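Local coordinates for receptor-like protein kinase ANXUR1 (Arabidopsis thaliana, PDB 6FIG) that probably acts as a cell-surface receptor kinase in plant reproduction, its tandem malectin-like ectodomain facing outward and its kinase domain signalling inside the cell, at residues Ile301-Gln309 with Tyr329-Asp337. Numbering follows the deposited sequence.
Sequences IYINNRTAQ and YKDYAIYVD. With FUC (alpha-L-fucopyranose), chain E; NAG (2-acetamido-2-deoxy-beta-D-glucopyranose), chain D; NAG (2-acetamido-2-deoxy-beta-D-glucopyranose), chain B.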
loop_
_atom_site.group_PDB
_atom_site.type_symbol
_atom_site.label_atom_id
_atom_site.label_comp_id
_atom_site.label_asym_id
_atom_site.label_seq_id
_atom_site.Cartn_x
_atom_site.Cartn_y
_atom_site.Cartn_z
ATOM N N ILE A 301 9.044 -23.245 27.729
ATOM C CA ILE A 301 8.088 -23.287 26.613
ATOM C C ILE A 301 8.042 -24.715 26.115
ATOM O O ILE A 301 9.097 -25.306 25.832
ATOM C CB ILE A 301 8.508 -22.375 25.456
ATOM C CG1 ILE A 301 8.698 -20.921 25.919
ATOM C CG2 ILE A 301 7.486 -22.440 24.319
ATOM C CD1 ILE A 301 9.141 -19.981 24.813
ATOM N N TYR A 302 6.828 -25.262 26.015
ATOM C CA TYR A 302 6.611 -26.630 25.545
ATOM C C TYR A 302 5.667 -26.616 24.352
ATOM O O TYR A 302 4.742 -25.805 24.289
ATOM C CB TYR A 302 6.024 -27.490 26.658
ATOM C CG TYR A 302 6.776 -27.387 27.957
ATOM C CD1 TYR A 302 7.968 -28.069 28.144
ATOM C CD2 TYR A 302 6.275 -26.624 29.012
ATOM C CE1 TYR A 302 8.650 -27.992 29.352
ATOM C CE2 TYR A 302 6.946 -26.539 30.219
ATOM C CZ TYR A 302 8.128 -27.217 30.385
ATOM O OH TYR A 302 8.768 -27.107 31.621
ATOM N N ILE A 303 5.936 -27.498 23.387
ATOM C CA ILE A 303 5.103 -27.623 22.190
ATOM C C ILE A 303 4.775 -29.109 22.064
ATOM O O ILE A 303 5.683 -29.934 21.986
ATOM C CB ILE A 303 5.816 -27.087 20.918
ATOM C CG1 ILE A 303 6.003 -25.571 21.021
ATOM C CG2 ILE A 303 5.000 -27.422 19.666
ATOM C CD1 ILE A 303 6.879 -24.922 19.962
ATOM N N ASN A 304 3.489 -29.455 22.084
ATOM C CA ASN A 304 3.032 -30.852 22.048
ATOM C C ASN A 304 3.729 -31.691 23.095
ATOM O O ASN A 304 4.244 -32.776 22.807
ATOM C CB ASN A 304 3.176 -31.460 20.634
ATOM C CG ASN A 304 2.072 -31.017 19.719
ATOM O OD1 ASN A 304 1.460 -30.001 19.970
ATOM N ND2 ASN A 304 1.843 -31.745 18.626
ATOM N N ASN A 305 3.764 -31.135 24.310
ATOM C CA ASN A 305 4.364 -31.763 25.495
ATOM C C ASN A 305 5.875 -31.982 25.419
ATOM O O ASN A 305 6.441 -32.620 26.313
ATOM C CB ASN A 305 3.641 -33.074 25.850
ATOM C CG ASN A 305 2.152 -32.878 26.052
ATOM O OD1 ASN A 305 1.709 -31.827 26.540
ATOM N ND2 ASN A 305 1.364 -33.889 25.675
ATOM N N ARG A 306 6.532 -31.423 24.404
ATOM C CA ARG A 306 7.963 -31.557 24.232
ATOM C C ARG A 306 8.628 -30.201 24.466
ATOM O O ARG A 306 7.987 -29.154 24.386
ATOM C CB ARG A 306 8.261 -32.067 22.845
ATOM C CG ARG A 306 7.702 -33.467 22.626
ATOM C CD ARG A 306 7.653 -33.775 21.159
ATOM N NE ARG A 306 8.988 -34.025 20.636
ATOM C CZ ARG A 306 9.261 -34.384 19.386
ATOM N NH1 ARG A 306 8.285 -34.520 18.485
ATOM N NH2 ARG A 306 10.528 -34.611 19.037
ATOM N N THR A 307 9.923 -30.240 24.749
ATOM C CA THR A 307 10.668 -29.054 25.182
ATOM C C THR A 307 11.058 -28.183 24.001
ATOM O O THR A 307 11.743 -28.640 23.079
ATOM C CB THR A 307 11.921 -29.473 26.009
ATOM O OG1 THR A 307 11.502 -30.056 27.242
ATOM C CG2 THR A 307 12.818 -28.274 26.319
ATOM N N ALA A 308 10.595 -26.931 24.008
ATOM C CA ALA A 308 11.046 -25.918 23.075
ATOM C C ALA A 308 12.134 -25.025 23.692
ATOM O O ALA A 308 13.147 -24.735 23.049
ATOM C CB ALA A 308 9.868 -25.091 22.599
ATOM N N GLN A 309 11.914 -24.568 24.927
ATOM C CA GLN A 309 12.951 -23.886 25.714
ATOM C C GLN A 309 12.740 -24.329 27.115
ATOM O O GLN A 309 11.666 -24.086 27.684
ATOM C CB GLN A 309 12.778 -22.373 25.754
ATOM C CG GLN A 309 12.998 -21.592 24.521
ATOM C CD GLN A 309 14.346 -21.723 23.826
ATOM O OE1 GLN A 309 15.389 -22.007 24.385
ATOM N NE2 GLN A 309 14.300 -21.475 22.565
ATOM N N TYR A 329 11.373 -12.661 17.235
ATOM C CA TYR A 329 10.598 -13.870 17.132
ATOM C C TYR A 329 11.523 -15.072 17.189
ATOM O O TYR A 329 12.738 -14.958 16.956
ATOM C CB TYR A 329 9.763 -13.881 15.839
ATOM C CG TYR A 329 10.605 -13.942 14.601
ATOM C CD1 TYR A 329 11.106 -12.785 14.033
ATOM C CD2 TYR A 329 10.933 -15.166 14.019
ATOM C CE1 TYR A 329 11.916 -12.819 12.913
ATOM C CE2 TYR A 329 11.736 -15.224 12.887
ATOM C CZ TYR A 329 12.201 -14.041 12.323
ATOM O OH TYR A 329 13.012 -14.032 11.216
ATOM N N LYS A 330 10.944 -16.216 17.511
ATOM C CA LYS A 330 11.660 -17.465 17.431
ATOM C C LYS A 330 10.780 -18.497 16.760
ATOM O O LYS A 330 9.619 -18.620 17.096
ATOM C CB LYS A 330 12.072 -17.975 18.795
ATOM C CG LYS A 330 13.169 -19.035 18.665
ATOM C CD LYS A 330 14.207 -18.916 19.774
ATOM C CE LYS A 330 15.411 -19.800 19.493
ATOM N NZ LYS A 330 15.117 -21.253 19.627
ATOM N N ASP A 331 11.367 -19.229 15.818
ATOM C CA ASP A 331 10.653 -20.281 15.097
ATOM C C ASP A 331 10.998 -21.680 15.637
ATOM O O ASP A 331 12.164 -22.039 15.783
ATOM C CB ASP A 331 11.009 -20.237 13.607
ATOM C CG ASP A 331 10.396 -19.078 12.888
ATOM O OD1 ASP A 331 9.457 -18.441 13.376
ATOM O OD2 ASP A 331 10.849 -18.851 11.737
ATOM N N TYR A 332 9.960 -22.470 15.874
ATOM C CA TYR A 332 10.102 -23.870 16.299
ATOM C C TYR A 332 9.319 -24.753 15.342
ATOM O O TYR A 332 8.258 -24.348 14.877
ATOM C CB TYR A 332 9.516 -24.043 17.699
ATOM C CG TYR A 332 10.147 -23.156 18.745
ATOM C CD1 TYR A 332 11.309 -23.544 19.391
ATOM C CD2 TYR A 332 9.584 -21.929 19.067
ATOM C CE1 TYR A 332 11.898 -22.725 20.355
ATOM C CE2 TYR A 332 10.160 -21.113 20.033
ATOM C CZ TYR A 332 11.303 -21.521 20.668
ATOM O OH TYR A 332 11.840 -20.675 21.603
ATOM N N ALA A 333 9.832 -25.936 15.069
ATOM C CA ALA A 333 9.184 -26.880 14.157
ATOM C C ALA A 333 8.804 -28.167 14.873
ATOM O O ALA A 333 9.552 -28.672 15.726
ATOM C CB ALA A 333 10.084 -27.184 12.970
ATOM N N ILE A 334 7.641 -28.710 14.513
ATOM C CA ILE A 334 7.135 -29.957 15.080
ATOM C C ILE A 334 6.401 -30.750 13.999
ATOM O O ILE A 334 5.513 -30.187 13.344
ATOM C CB ILE A 334 6.181 -29.695 16.295
ATOM C CG1 ILE A 334 5.707 -31.007 16.940
ATOM C CG2 ILE A 334 5.006 -28.790 15.988
ATOM C CD1 ILE A 334 6.328 -31.286 18.271
ATOM N N TYR A 335 6.751 -32.030 13.865
ATOM C CA TYR A 335 5.993 -32.950 13.032
ATOM C C TYR A 335 4.825 -33.478 13.837
ATOM O O TYR A 335 5.015 -33.967 14.962
ATOM C CB TYR A 335 6.847 -34.111 12.527
ATOM C CG TYR A 335 6.077 -35.042 11.607
ATOM C CD1 TYR A 335 5.618 -34.601 10.365
ATOM C CD2 TYR A 335 5.787 -36.349 11.976
ATOM C CE1 TYR A 335 4.901 -35.433 9.540
ATOM C CE2 TYR A 335 5.075 -37.192 11.142
ATOM C CZ TYR A 335 4.636 -36.723 9.915
ATOM O OH TYR A 335 3.929 -37.546 9.073
ATOM N N VAL A 336 3.623 -33.371 13.295
ATOM C CA VAL A 336 2.437 -33.929 13.920
ATOM C C VAL A 336 2.095 -35.234 13.249
ATOM O O VAL A 336 1.649 -35.246 12.110
ATOM C CB VAL A 336 1.256 -32.959 13.868
ATOM C CG1 VAL A 336 -0.002 -33.620 14.456
ATOM C CG2 VAL A 336 1.634 -31.684 14.586
ATOM N N ASP A 337 2.272 -36.318 14.008
ATOM C CA ASP A 337 2.266 -37.692 13.501
ATOM C C ASP A 337 0.844 -38.209 13.447
ATOM O O ASP A 337 -0.031 -37.755 14.198
ATOM C CB ASP A 337 3.101 -38.601 14.425
ATOM C CG ASP A 337 3.399 -39.962 13.810
ATOM O OD1 ASP A 337 2.681 -40.943 14.117
ATOM O OD2 ASP A 337 4.355 -40.068 13.025
HETATM C C1 FUC E . 3.338 -43.488 9.532
HETATM C C2 FUC E . 4.040 -43.055 10.819
HETATM C C3 FUC E . 3.227 -43.481 12.038
HETATM C C4 FUC E . 2.946 -44.978 12.013
HETATM C C5 FUC E . 2.289 -45.332 10.683
HETATM C C6 FUC E . 2.022 -46.819 10.509
HETATM O O2 FUC E . 4.194 -41.649 10.779
HETATM O O3 FUC E . 3.916 -43.073 13.234
HETATM O O4 FUC E . 4.146 -45.749 12.141
HETATM O O5 FUC E . 3.147 -44.893 9.624
HETATM C C1 NAG D . 3.325 -27.666 31.925
HETATM C C2 NAG D . 3.381 -28.517 33.177
HETATM C C3 NAG D . 4.401 -29.641 33.034
HETATM C C4 NAG D . 4.263 -30.374 31.710
HETATM C C5 NAG D . 4.307 -29.365 30.571
HETATM C C6 NAG D . 4.261 -29.955 29.165
HETATM C C7 NAG D . 2.920 -27.259 35.244
HETATM C C8 NAG D . 3.513 -26.305 36.251
HETATM N N2 NAG D . 3.751 -27.611 34.259
HETATM O O3 NAG D . 4.220 -30.566 34.106
HETATM O O4 NAG D . 5.360 -31.278 31.551
HETATM O O5 NAG D . 3.197 -28.500 30.771
HETATM O O6 NAG D . 2.973 -30.511 28.883
HETATM O O7 NAG D . 1.768 -27.673 35.340
HETATM C C1 NAG B . 4.872 -32.575 31.199
HETATM C C2 NAG B . 6.002 -33.456 30.702
HETATM C C3 NAG B . 5.387 -34.767 30.227
HETATM C C4 NAG B . 4.554 -35.426 31.335
HETATM C C5 NAG B . 3.597 -34.432 32.014
HETATM C C6 NAG B . 3.025 -34.993 33.314
HETATM C C7 NAG B . 7.912 -32.178 29.803
HETATM C C8 NAG B . 8.540 -31.618 28.559
HETATM N N2 NAG B . 6.761 -32.836 29.623
HETATM O O3 NAG B . 6.434 -35.646 29.807
HETATM O O4 NAG B . 3.811 -36.521 30.770
HETATM O O5 NAG B . 4.255 -33.193 32.324
HETATM O O6 NAG B . 3.871 -34.644 34.420
HETATM O O7 NAG B . 8.437 -32.024 30.896
HETATM O O HOH W 1 3.613 -33.847 17.621
HETATM O O HOH W 2 7.120 -35.263 16.142
#
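Apolar packing sets I303 against Y332 and I334, and A308 against Y332. The CD1 methyl of I303 lies 3.6 Å from Y332 CB, with the two side chains crossing nearly at right angles, while I303 CG2 meets I334 CG2 at 3.9 Å. A308 makes a CH-pi contact, its CB sitting over one face of the Y332 ring, 4.1 Å from the centroid and displaced toward the CD1-CE1 rim. With chi1 at -177° and chi2 turned to 108°, the I334 chain brings CD1 between N304 CB and the end of R306, 3.8 Å from R306 NH1. W320 of helix 317-321 also packs on Y332.

These contacts bring together two facing layers of the C-terminal of the two tandem malectin-like units, each a beta-sandwich: 301-303 and 306-307 form a hairpin at the edge of one sheet, and 329-336 belongs to the other. A type I' turn from I303 to R306 closes the hairpin, and a classic beta bulge, A308 and Q309 both opposite I301, ends it.

Two waters bridge the layers near the turn. One water accepts from N304 ND2 (2.9 Å) and donates to Y335 O; a second donates to the same carbonyl and takes a weak bond from R306 NH1. N304 OD1 is held by the backbone N of T346.

Sugars lie at the periphery. The Y302 ring carries C5 of one N-acetylglucosamine over a face, and N305 O accepts a weak bond from N2 of the next. At the far end of 329-337, the D337 carboxylate takes fucose O3 on OD1 (2.6 Å) and fucose O2 on OD2 (2.8 Å).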